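Protein DJ-1 homolog D (Arabidopsis thaliana, PDB 4OGG) is a plant member of the DJ-1/PfpI family in which two tandem DJ-1-like units are joined in one polypeptide. Local coordinates at residues C[12-22]-C[60-69]; C[226-237]-C[258-268]. All blocks are in the same frame, centred on the assembly; numbering follows the deposited sequence.

Contact 1 (C[12-22]-C[60-69]); sequences YMEDYEVMVPF and ESRGHNFTLN
Phe66 packs against the first two turns of helix 15-27, and four side chains of residues 12-22 gather round its ring. Val18 brings CG2 over one face, 3.8 Å from the centroid of the Phe66 ring, a CH-pi contact close to the ring normal. Phe22 turns its own face to the rim of that ring, giving a T-shaped pair with planes at 80° and Phe66 CZ above the Phe22 ring. Met19 is bent at chi2 and chi3 (55° and 93°), which lays SD at the edge of the Phe66 ring, a Met-aromatic contact, and packs CE 3.6 Å from Phe66 CE1. The extended Met13 chain is the fourth, meeting the ring obliquely and bringing CE to Phe66 CB at 3.8 Å.

Next to this cluster Asp15 OD2 accepts two hydrogen bonds from His64. Asp15 OD2 lies in the plane of the His64 ring and offers its syn lone pair to His64 ND1 at 2.7 Å, while His64 N arrives from above the carboxylate plane at 2.9 Å. Asp15 OD1 turns to Tyr209 and His64 NE2 to Glu207, so the buried pair links the first DJ-1-like unit to the second. Two carboxylates flanking the imidazole would probably favour its protonated form.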
loop_
_atom_site.group_PDB
_atom_site.type_symbol
_atom_site.label_atom_id
_atom_site.label_comp_id
_atom_site.label_asym_id
_atom_site.label_seq_id
_atom_site.Cartn_x
_atom_site.Cartn_y
_atom_site.Cartn_z
ATOM N N TYR C 12 -4.067 -14.531 -8.081
ATOM C CA TYR C 12 -4.956 -13.379 -8.076
ATOM C C TYR C 12 -6.432 -13.725 -8.240
ATOM O O TYR C 12 -7.232 -12.927 -8.730
ATOM C CB TYR C 12 -4.481 -12.342 -9.098
ATOM C CG TYR C 12 -3.237 -11.627 -8.602
ATOM C CD1 TYR C 12 -3.296 -10.795 -7.482
ATOM C CD2 TYR C 12 -1.998 -11.827 -9.208
ATOM C CE1 TYR C 12 -2.153 -10.176 -6.976
ATOM C CE2 TYR C 12 -0.843 -11.214 -8.707
ATOM C CZ TYR C 12 -0.931 -10.391 -7.593
ATOM O OH TYR C 12 0.199 -9.791 -7.085
ATOM N N MET C 13 -6.794 -14.935 -7.822
ATOM C CA MET C 13 -8.198 -15.319 -7.835
ATOM C C MET C 13 -8.746 -14.451 -6.696
ATOM O O MET C 13 -7.981 -14.018 -5.830
ATOM C CB MET C 13 -8.345 -16.809 -7.503
ATOM C CG MET C 13 -7.755 -17.216 -6.166
ATOM S SD MET C 13 -7.756 -19.011 -5.937
ATOM C CE MET C 13 -6.429 -19.190 -4.782
ATOM N N GLU C 14 -10.046 -14.178 -6.682
ATOM C CA GLU C 14 -10.607 -13.331 -5.627
ATOM C C GLU C 14 -10.573 -14.076 -4.292
ATOM O O GLU C 14 -11.084 -15.191 -4.180
ATOM C CB GLU C 14 -12.035 -12.913 -5.995
ATOM C CG GLU C 14 -12.377 -11.471 -5.611
ATOM C CD GLU C 14 -12.601 -11.272 -4.122
ATOM O OE1 GLU C 14 -12.519 -10.116 -3.661
ATOM O OE2 GLU C 14 -12.881 -12.258 -3.409
ATOM N N ASP C 15 -9.967 -13.446 -3.287
ATOM C CA ASP C 15 -9.802 -14.048 -1.963
ATOM C C ASP C 15 -11.065 -14.650 -1.341
ATOM O O ASP C 15 -11.040 -15.782 -0.862
ATOM C CB ASP C 15 -9.174 -13.024 -1.002
ATOM C CG ASP C 15 -8.391 -13.681 0.127
ATOM O OD1 ASP C 15 -8.194 -14.916 0.085
ATOM O OD2 ASP C 15 -7.960 -12.966 1.056
ATOM N N TYR C 16 -12.167 -13.907 -1.329
ATOM C CA TYR C 16 -13.401 -14.448 -0.759
ATOM C C TYR C 16 -13.924 -15.623 -1.580
ATOM O O TYR C 16 -14.404 -16.617 -1.033
ATOM C CB TYR C 16 -14.514 -13.395 -0.728
ATOM C CG TYR C 16 -14.478 -12.400 0.413
ATOM C CD1 TYR C 16 -13.760 -12.652 1.581
ATOM C CD2 TYR C 16 -15.239 -11.230 0.348
ATOM C CE1 TYR C 16 -13.803 -11.763 2.659
ATOM C CE2 TYR C 16 -15.292 -10.345 1.414
ATOM C CZ TYR C 16 -14.577 -10.615 2.562
ATOM O OH TYR C 16 -14.650 -9.736 3.617
ATOM N N GLU C 17 -13.832 -15.494 -2.897
ATOM C CA GLU C 17 -14.355 -16.505 -3.800
ATOM C C GLU C 17 -13.678 -17.868 -3.746
ATOM O O GLU C 17 -14.219 -18.852 -4.248
ATOM C CB GLU C 17 -14.391 -15.926 -5.212
ATOM C CG GLU C 17 -15.522 -14.913 -5.339
ATOM C CD GLU C 17 -15.335 -13.911 -6.456
ATOM O OE1 GLU C 17 -14.880 -14.301 -7.546
ATOM O OE2 GLU C 17 -15.666 -12.727 -6.241
ATOM N N VAL C 18 -12.505 -17.937 -3.130
ATOM C CA VAL C 18 -11.860 -19.234 -2.981
ATOM C C VAL C 18 -12.028 -19.705 -1.536
ATOM O O VAL C 18 -12.407 -20.854 -1.283
ATOM C CB VAL C 18 -10.341 -19.201 -3.341
ATOM C CG1 VAL C 18 -9.616 -18.133 -2.536
ATOM C CG2 VAL C 18 -9.720 -20.584 -3.071
ATOM N N MET C 19 -11.788 -18.810 -0.583
ATOM C CA MET C 19 -11.869 -19.191 0.820
ATOM C C MET C 19 -13.254 -19.517 1.365
ATOM O O MET C 19 -13.396 -20.462 2.135
ATOM C CB MET C 19 -11.212 -18.125 1.704
ATOM C CG MET C 19 -10.917 -18.613 3.116
ATOM S SD MET C 19 -9.902 -20.122 3.142
ATOM C CE MET C 19 -8.242 -19.429 3.272
ATOM N N VAL C 20 -14.273 -18.751 0.989
ATOM C CA VAL C 20 -15.609 -19.030 1.505
ATOM C C VAL C 20 -16.082 -20.429 1.094
ATOM O O VAL C 20 -16.463 -21.227 1.945
ATOM C CB VAL C 20 -16.631 -17.953 1.063
ATOM C CG1 VAL C 20 -18.025 -18.319 1.564
ATOM C CG2 VAL C 20 -16.230 -16.598 1.640
ATOM N N PRO C 21 -16.057 -20.752 -0.210
ATOM C CA PRO C 21 -16.511 -22.099 -0.569
ATOM C C PRO C 21 -15.582 -23.183 -0.026
ATOM O O PRO C 21 -16.033 -24.265 0.354
ATOM C CB PRO C 21 -16.554 -22.058 -2.099
ATOM C CG PRO C 21 -15.510 -21.048 -2.445
ATOM C CD PRO C 21 -15.739 -19.966 -1.416
ATOM N N PHE C 22 -14.286 -22.885 0.033
ATOM C CA PHE C 22 -13.304 -23.846 0.544
ATOM C C PHE C 22 -13.621 -24.259 1.978
ATOM O O PHE C 22 -13.628 -25.447 2.307
ATOM C CB PHE C 22 -11.889 -23.248 0.497
ATOM C CG PHE C 22 -10.815 -24.168 1.030
ATOM C CD1 PHE C 22 -10.579 -25.408 0.435
ATOM C CD2 PHE C 22 -10.037 -23.790 2.123
ATOM C CE1 PHE C 22 -9.585 -26.259 0.921
ATOM C CE2 PHE C 22 -9.038 -24.636 2.617
ATOM C CZ PHE C 22 -8.814 -25.872 2.014
ATOM N N GLU C 60 -8.655 -2.953 -6.433
ATOM C CA GLU C 60 -7.938 -4.171 -6.061
ATOM C C GLU C 60 -6.702 -3.945 -5.196
ATOM O O GLU C 60 -5.937 -3.008 -5.410
ATOM C CB GLU C 60 -7.508 -4.970 -7.298
ATOM C CG GLU C 60 -6.670 -6.222 -6.940
ATOM C CD GLU C 60 -6.157 -6.979 -8.154
ATOM O OE1 GLU C 60 -6.983 -7.390 -8.993
ATOM O OE2 GLU C 60 -4.922 -7.166 -8.270
ATOM N N SER C 61 -6.527 -4.825 -4.216
ATOM C CA SER C 61 -5.363 -4.817 -3.339
ATOM C C SER C 61 -5.099 -6.303 -3.100
ATOM O O SER C 61 -5.899 -7.145 -3.523
ATOM C CB SER C 61 -5.647 -4.079 -2.019
ATOM O OG SER C 61 -6.653 -4.706 -1.247
ATOM N N ARG C 62 -3.987 -6.645 -2.461
ATOM C CA ARG C 62 -3.695 -8.057 -2.226
ATOM C C ARG C 62 -4.389 -8.628 -0.997
ATOM O O ARG C 62 -4.531 -7.955 0.020
ATOM C CB ARG C 62 -2.183 -8.289 -2.111
ATOM C CG ARG C 62 -1.463 -8.279 -3.445
ATOM C CD ARG C 62 -0.042 -8.802 -3.338
ATOM N NE ARG C 62 0.031 -10.192 -2.886
ATOM C CZ ARG C 62 1.128 -10.940 -2.978
ATOM N NH1 ARG C 62 2.233 -10.429 -3.507
ATOM N NH2 ARG C 62 1.128 -12.191 -2.538
ATOM N N GLY C 63 -4.819 -9.882 -1.106
ATOM C CA GLY C 63 -5.481 -10.542 0.006
ATOM C C GLY C 63 -4.544 -11.526 0.679
ATOM O O GLY C 63 -3.324 -11.395 0.581
ATOM N N HIS C 64 -5.102 -12.514 1.369
ATOM C CA HIS C 64 -4.272 -13.512 2.039
ATOM C C HIS C 64 -3.639 -14.409 0.982
ATOM O O HIS C 64 -4.244 -14.671 -0.056
ATOM C CB HIS C 64 -5.096 -14.445 2.941
ATOM C CG HIS C 64 -5.975 -13.754 3.937
ATOM N ND1 HIS C 64 -7.156 -13.133 3.589
ATOM C CD2 HIS C 64 -5.887 -13.667 5.286
ATOM C CE1 HIS C 64 -7.758 -12.696 4.681
ATOM N NE2 HIS C 64 -7.010 -13.008 5.724
ATOM N N ASN C 65 -2.429 -14.889 1.237
ATOM C CA ASN C 65 -1.833 -15.818 0.292
ATOM C C ASN C 65 -2.610 -17.102 0.558
ATOM O O ASN C 65 -2.901 -17.416 1.713
ATOM C CB ASN C 65 -0.349 -16.032 0.581
ATOM C CG ASN C 65 0.481 -14.810 0.267
ATOM O OD1 ASN C 65 0.320 -14.197 -0.788
ATOM N ND2 ASN C 65 1.384 -14.455 1.176
ATOM N N PHE C 66 -2.969 -17.823 -0.498
ATOM C CA PHE C 66 -3.728 -19.060 -0.347
ATOM C C PHE C 66 -2.857 -20.292 -0.578
ATOM O O PHE C 66 -2.232 -20.425 -1.627
ATOM C CB PHE C 66 -4.900 -19.093 -1.332
ATOM C CG PHE C 66 -5.857 -20.218 -1.081
ATOM C CD1 PHE C 66 -6.887 -20.077 -0.158
ATOM C CD2 PHE C 66 -5.696 -21.440 -1.721
ATOM C CE1 PHE C 66 -7.745 -21.140 0.126
ATOM C CE2 PHE C 66 -6.548 -22.511 -1.443
ATOM C CZ PHE C 66 -7.574 -22.358 -0.517
ATOM N N THR C 67 -2.843 -21.198 0.396
ATOM C CA THR C 67 -2.042 -22.414 0.295
ATOM C C THR C 67 -2.838 -23.571 -0.301
ATOM O O THR C 67 -3.871 -23.970 0.234
ATOM C CB THR C 67 -1.504 -22.840 1.676
ATOM O OG1 THR C 67 -0.790 -21.748 2.274
ATOM C CG2 THR C 67 -0.565 -24.030 1.531
ATOM N N LEU C 68 -2.345 -24.102 -1.415
ATOM C CA LEU C 68 -2.987 -25.215 -2.108
ATOM C C LEU C 68 -2.764 -26.510 -1.334
ATOM O O LEU C 68 -1.734 -26.668 -0.683
ATOM C CB LEU C 68 -2.395 -25.357 -3.510
ATOM C CG LEU C 68 -2.438 -24.087 -4.368
ATOM C CD1 LEU C 68 -1.573 -24.275 -5.606
ATOM C CD2 LEU C 68 -3.887 -23.769 -4.751
ATOM N N ASN C 69 -3.725 -27.430 -1.404
ATOM C CA ASN C 69 -3.589 -28.705 -0.708
ATOM C C ASN C 69 -3.558 -29.894 -1.661
ATOM O O ASN C 69 -3.548 -31.048 -1.226
ATOM C CB ASN C 69 -4.705 -28.892 0.335
ATOM C CG ASN C 69 -6.081 -29.079 -0.284
ATOM O OD1 ASN C 69 -6.233 -29.157 -1.500
ATOM N ND2 ASN C 69 -7.095 -29.164 0.569
#

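Contact 2 (C[226-237]-C[258-268]); sequences DAVCPEKKAGDR and TFALTTNFDDL
Leu261 points into the bend of residues 226-237, where its CD1 presses on Cys229 CB at 3.3 Å, tighter than usual for two carbons, and also touches Lys232 CB. Ala227 CB abuts the edge of the Phe259 ring. On the other flank Phe265, with CG anti to the backbone N (chi1 -171°), presents one ring face to Pro230 CG, a CH-pi contact 4.0 Å from CG to the centroid of the Phe265 ring. Val228 CG2 crosses to Phe265 CD2 and meets Leu268 CD2 tip to tip.

Backbone and side-chain hydrogen bonds flank this centre. Ala227 O accepts from both Thr262 N and Thr263 N, and Ala227 N donates to Thr262 OG1 at 2.8 Å. A water accepts from Cys229 N and lies 2.7 Å from Thr263 O. Farther out, Gly235 N bonds to Leu261 O and Leu261 N to Asp236 O at 3.0 Å, beside the antiparallel non-hydrogen-bonded pair Arg237-Ala260. Ala234 N bonds to Asn264 OD1 at 2.9 Å, and at the exposed edge of the contact Lys233 NZ makes a long salt bridge of 3.8 Å to Asp266 OD2.

The contact thus joins strand 224-228, an outermost strand of the six-stranded sheet, to the small sheet containing strands 237-244 and 259-260. Helix 208-221 packs on Ala227 and Phe259, and helix 291-302 on Pro230 and Phe265.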
loop_
_atom_site.group_PDB
_atom_site.type_symbol
_atom_site.label_atom_id
_atom_site.label_comp_id
_atom_site.label_asym_id
_atom_site.label_seq_id
_atom_site.Cartn_x
_atom_site.Cartn_y
_atom_site.Cartn_z
ATOM N N ASP C 226 -27.597 -11.635 11.039
ATOM C CA ASP C 226 -27.485 -10.185 11.140
ATOM C C ASP C 226 -26.122 -9.776 11.684
ATOM O O ASP C 226 -25.520 -10.489 12.481
ATOM C CB ASP C 226 -28.586 -9.623 12.048
ATOM C CG ASP C 226 -29.980 -9.944 11.543
ATOM O OD1 ASP C 226 -30.238 -9.744 10.339
ATOM O OD2 ASP C 226 -30.819 -10.391 12.353
ATOM N N ALA C 227 -25.647 -8.617 11.246
ATOM C CA ALA C 227 -24.358 -8.096 11.680
ATOM C C ALA C 227 -24.553 -6.697 12.247
ATOM O O ALA C 227 -25.171 -5.844 11.609
ATOM C CB ALA C 227 -23.387 -8.059 10.501
ATOM N N VAL C 228 -24.027 -6.467 13.447
ATOM C CA VAL C 228 -24.156 -5.163 14.088
ATOM C C VAL C 228 -22.830 -4.663 14.649
ATOM O O VAL C 228 -21.910 -5.442 14.900
ATOM C CB VAL C 228 -25.177 -5.200 15.243
ATOM C CG1 VAL C 228 -26.529 -5.680 14.729
ATOM C CG2 VAL C 228 -24.669 -6.106 16.359
ATOM N N CYS C 229 -22.757 -3.351 14.845
ATOM C CA CYS C 229 -21.579 -2.693 15.395
ATOM C C CYS C 229 -22.051 -1.429 16.101
ATOM O O CYS C 229 -22.891 -0.698 15.581
ATOM C CB CYS C 229 -20.598 -2.317 14.278
ATOM S SG CYS C 229 -19.192 -1.300 14.816
ATOM N N PRO C 230 -21.530 -1.163 17.307
ATOM C CA PRO C 230 -21.940 0.038 18.039
ATOM C C PRO C 230 -21.708 1.304 17.217
ATOM O O PRO C 230 -20.791 1.364 16.396
ATOM C CB PRO C 230 -21.064 -0.009 19.286
ATOM C CG PRO C 230 -20.908 -1.476 19.521
ATOM C CD PRO C 230 -20.639 -2.000 18.128
ATOM N N GLU C 231 -22.549 2.309 17.438
ATOM C CA GLU C 231 -22.441 3.586 16.737
ATOM C C GLU C 231 -22.695 3.506 15.237
ATOM O O GLU C 231 -22.672 4.527 14.550
ATOM C CB GLU C 231 -21.068 4.215 16.984
ATOM C CG GLU C 231 -20.814 4.602 18.432
ATOM C CD GLU C 231 -19.442 5.217 18.638
ATOM O OE1 GLU C 231 -19.153 6.256 18.006
ATOM O OE2 GLU C 231 -18.654 4.660 19.431
ATOM N N LYS C 232 -22.929 2.303 14.721
ATOM C CA LYS C 232 -23.200 2.150 13.297
ATOM C C LYS C 232 -24.548 1.485 13.045
ATOM O O LYS C 232 -25.047 0.724 13.876
ATOM C CB LYS C 232 -22.075 1.366 12.615
ATOM C CG LYS C 232 -20.766 2.141 12.561
ATOM C CD LYS C 232 -19.717 1.449 11.709
ATOM C CE LYS C 232 -18.451 2.287 11.627
ATOM N NZ LYS C 232 -17.415 1.661 10.759
ATOM N N LYS C 233 -25.137 1.783 11.893
ATOM C CA LYS C 233 -26.441 1.238 11.545
ATOM C C LYS C 233 -26.376 0.410 10.268
ATOM O O LYS C 233 -25.339 0.353 9.604
ATOM C CB LYS C 233 -27.439 2.383 11.358
ATOM C CG LYS C 233 -27.315 3.497 12.398
ATOM C CD LYS C 233 -27.587 2.993 13.808
ATOM C CE LYS C 233 -27.374 4.097 14.836
ATOM N NZ LYS C 233 -28.237 5.284 14.579
ATOM N N ALA C 234 -27.492 -0.229 9.929
ATOM C CA ALA C 234 -27.566 -1.044 8.726
ATOM C C ALA C 234 -27.136 -0.198 7.534
ATOM O O ALA C 234 -27.488 0.977 7.439
ATOM C CB ALA C 234 -28.986 -1.550 8.524
ATOM N N GLY C 235 -26.363 -0.794 6.634
ATOM C CA GLY C 235 -25.902 -0.060 5.471
ATOM C C GLY C 235 -24.488 0.458 5.643
ATOM O O GLY C 235 -23.722 0.512 4.680
ATOM N N ASP C 236 -24.139 0.852 6.864
ATOM C CA ASP C 236 -22.796 1.349 7.131
ATOM C C ASP C 236 -21.800 0.232 6.870
ATOM O O ASP C 236 -22.161 -0.945 6.873
ATOM C CB ASP C 236 -22.661 1.817 8.583
ATOM C CG ASP C 236 -23.439 3.086 8.860
ATOM O OD1 ASP C 236 -23.329 4.034 8.055
ATOM O OD2 ASP C 236 -24.148 3.138 9.888
ATOM N N ARG C 237 -20.547 0.600 6.641
ATOM C CA ARG C 237 -19.518 -0.395 6.385
ATOM C C ARG C 237 -18.398 -0.323 7.411
ATOM O O ARG C 237 -18.107 0.740 7.967
ATOM C CB ARG C 237 -18.934 -0.209 4.985
ATOM C CG ARG C 237 -19.897 -0.554 3.864
ATOM C CD ARG C 237 -19.231 -0.409 2.507
ATOM N NE ARG C 237 -20.074 -0.930 1.437
ATOM C CZ ARG C 237 -20.393 -2.212 1.296
ATOM N NH1 ARG C 237 -19.938 -3.113 2.156
ATOM N NH2 ARG C 237 -21.174 -2.597 0.295
ATOM N N THR C 258 -14.397 -4.180 2.694
ATOM C CA THR C 258 -15.216 -3.488 3.678
ATOM C C THR C 258 -16.441 -4.384 3.849
ATOM O O THR C 258 -16.927 -4.973 2.880
ATOM C CB THR C 258 -15.643 -2.086 3.198
ATOM O OG1 THR C 258 -16.315 -2.185 1.939
ATOM C CG2 THR C 258 -14.422 -1.190 3.055
ATOM N N PHE C 259 -16.917 -4.511 5.080
ATOM C CA PHE C 259 -18.062 -5.364 5.366
ATOM C C PHE C 259 -19.267 -4.532 5.763
ATOM O O PHE C 259 -19.168 -3.653 6.617
ATOM C CB PHE C 259 -17.696 -6.353 6.475
ATOM C CG PHE C 259 -18.795 -7.309 6.822
ATOM C CD1 PHE C 259 -19.780 -6.954 7.736
ATOM C CD2 PHE C 259 -18.853 -8.565 6.229
ATOM C CE1 PHE C 259 -20.808 -7.837 8.057
ATOM C CE2 PHE C 259 -19.877 -9.454 6.542
ATOM C CZ PHE C 259 -20.857 -9.088 7.458
ATOM N N ALA C 260 -20.406 -4.817 5.137
ATOM C CA ALA C 260 -21.633 -4.072 5.404
ATOM C C ALA C 260 -22.481 -4.654 6.527
ATOM O O ALA C 260 -22.794 -5.844 6.528
ATOM C CB ALA C 260 -22.463 -3.974 4.127
ATOM N N LEU C 261 -22.852 -3.803 7.481
ATOM C CA LEU C 261 -23.689 -4.225 8.596
ATOM C C LEU C 261 -25.120 -4.359 8.086
ATOM O O LEU C 261 -25.477 -3.761 7.071
ATOM C CB LEU C 261 -23.627 -3.201 9.735
ATOM C CG LEU C 261 -22.244 -2.969 10.351
ATOM C CD1 LEU C 261 -22.351 -1.954 11.473
ATOM C CD2 LEU C 261 -21.682 -4.287 10.876
ATOM N N THR C 262 -25.935 -5.136 8.792
ATOM C CA THR C 262 -27.314 -5.363 8.372
ATOM C C THR C 262 -28.365 -4.895 9.370
ATOM O O THR C 262 -29.505 -4.625 8.989
ATOM C CB THR C 262 -27.571 -6.857 8.121
ATOM O OG1 THR C 262 -27.487 -7.566 9.365
ATOM C CG2 THR C 262 -26.539 -7.423 7.151
ATOM N N THR C 263 -27.987 -4.805 10.641
ATOM C CA THR C 263 -28.933 -4.403 11.676
ATOM C C THR C 263 -28.397 -3.296 12.578
ATOM O O THR C 263 -27.186 -3.112 12.701
ATOM C CB THR C 263 -29.306 -5.608 12.556
ATOM O OG1 THR C 263 -29.587 -6.737 11.721
ATOM C CG2 THR C 263 -30.531 -5.292 13.401
ATOM N N ASN C 264 -29.306 -2.558 13.207
ATOM C CA ASN C 264 -28.912 -1.480 14.104
ATOM C C ASN C 264 -28.658 -2.040 15.496
ATOM O O ASN C 264 -29.482 -2.774 16.042
ATOM C CB ASN C 264 -29.999 -0.401 14.173
ATOM C CG ASN C 264 -30.344 0.171 12.813
ATOM O OD1 ASN C 264 -29.472 0.366 11.968
ATOM N ND2 ASN C 264 -31.622 0.459 12.602
ATOM N N PHE C 265 -27.511 -1.689 16.064
ATOM C CA PHE C 265 -27.140 -2.157 17.391
ATOM C C PHE C 265 -28.164 -1.699 18.430
ATOM O O PHE C 265 -28.494 -2.441 19.355
ATOM C CB PHE C 265 -25.740 -1.645 17.743
ATOM C CG PHE C 265 -25.171 -2.239 19.000
ATOM C CD1 PHE C 265 -25.438 -1.668 20.241
ATOM C CD2 PHE C 265 -24.372 -3.376 18.943
ATOM C CE1 PHE C 265 -24.914 -2.221 21.408
ATOM C CE2 PHE C 265 -23.845 -3.938 20.102
ATOM C CZ PHE C 265 -24.116 -3.359 21.338
ATOM N N ASP C 266 -28.671 -0.481 18.268
ATOM C CA ASP C 266 -29.661 0.064 19.193
ATOM C C ASP C 266 -30.896 -0.830 19.222
ATOM O O ASP C 266 -31.213 -1.434 20.248
ATOM C CB ASP C 266 -30.071 1.477 18.769
ATOM C CG ASP C 266 -28.890 2.417 18.651
ATOM O OD1 ASP C 266 -28.138 2.558 19.639
ATOM O OD2 ASP C 266 -28.716 3.017 17.568
ATOM N N ASP C 267 -31.590 -0.903 18.091
ATOM C CA ASP C 267 -32.789 -1.724 17.967
ATOM C C ASP C 267 -32.358 -3.174 17.799
ATOM O O ASP C 267 -32.355 -3.706 16.686
ATOM C CB ASP C 267 -33.600 -1.293 16.743
ATOM C CG ASP C 267 -33.644 0.211 16.571
ATOM O OD1 ASP C 267 -34.043 0.912 17.526
ATOM O OD2 ASP C 267 -33.280 0.692 15.477
ATOM N N LEU C 268 -31.990 -3.814 18.903
ATOM C CA LEU C 268 -31.542 -5.197 18.849
ATOM C C LEU C 268 -32.063 -6.014 20.024
ATOM O O LEU C 268 -31.731 -5.745 21.179
ATOM C CB LEU C 268 -30.012 -5.236 18.829
ATOM C CG LEU C 268 -29.338 -6.569 18.513
ATOM C CD1 LEU C 268 -29.705 -7.008 17.104
ATOM C CD2 LEU C 268 -27.832 -6.416 18.646
HETATM O O HOH W 1 -24.997 -1.954 13.741
#

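Overall arrangement
Contact 1 and contact 2 follow one another along the chain, the first in the N-terminal DJ-1-like unit and the second in the C-terminal one. Their centres lie 26 Å apart, and their nearest atoms come within about 5 Å without touching. Each unit has a six-stranded mixed sheet of strand order 2-1-3-4-6-5 and a separate four-stranded sheet. Contact 1 seats a helix, whereas contact 2 joins sheet to sheet. Helix 208-221 of the second unit touches both contacts, bridging the two halves of this tandem protein.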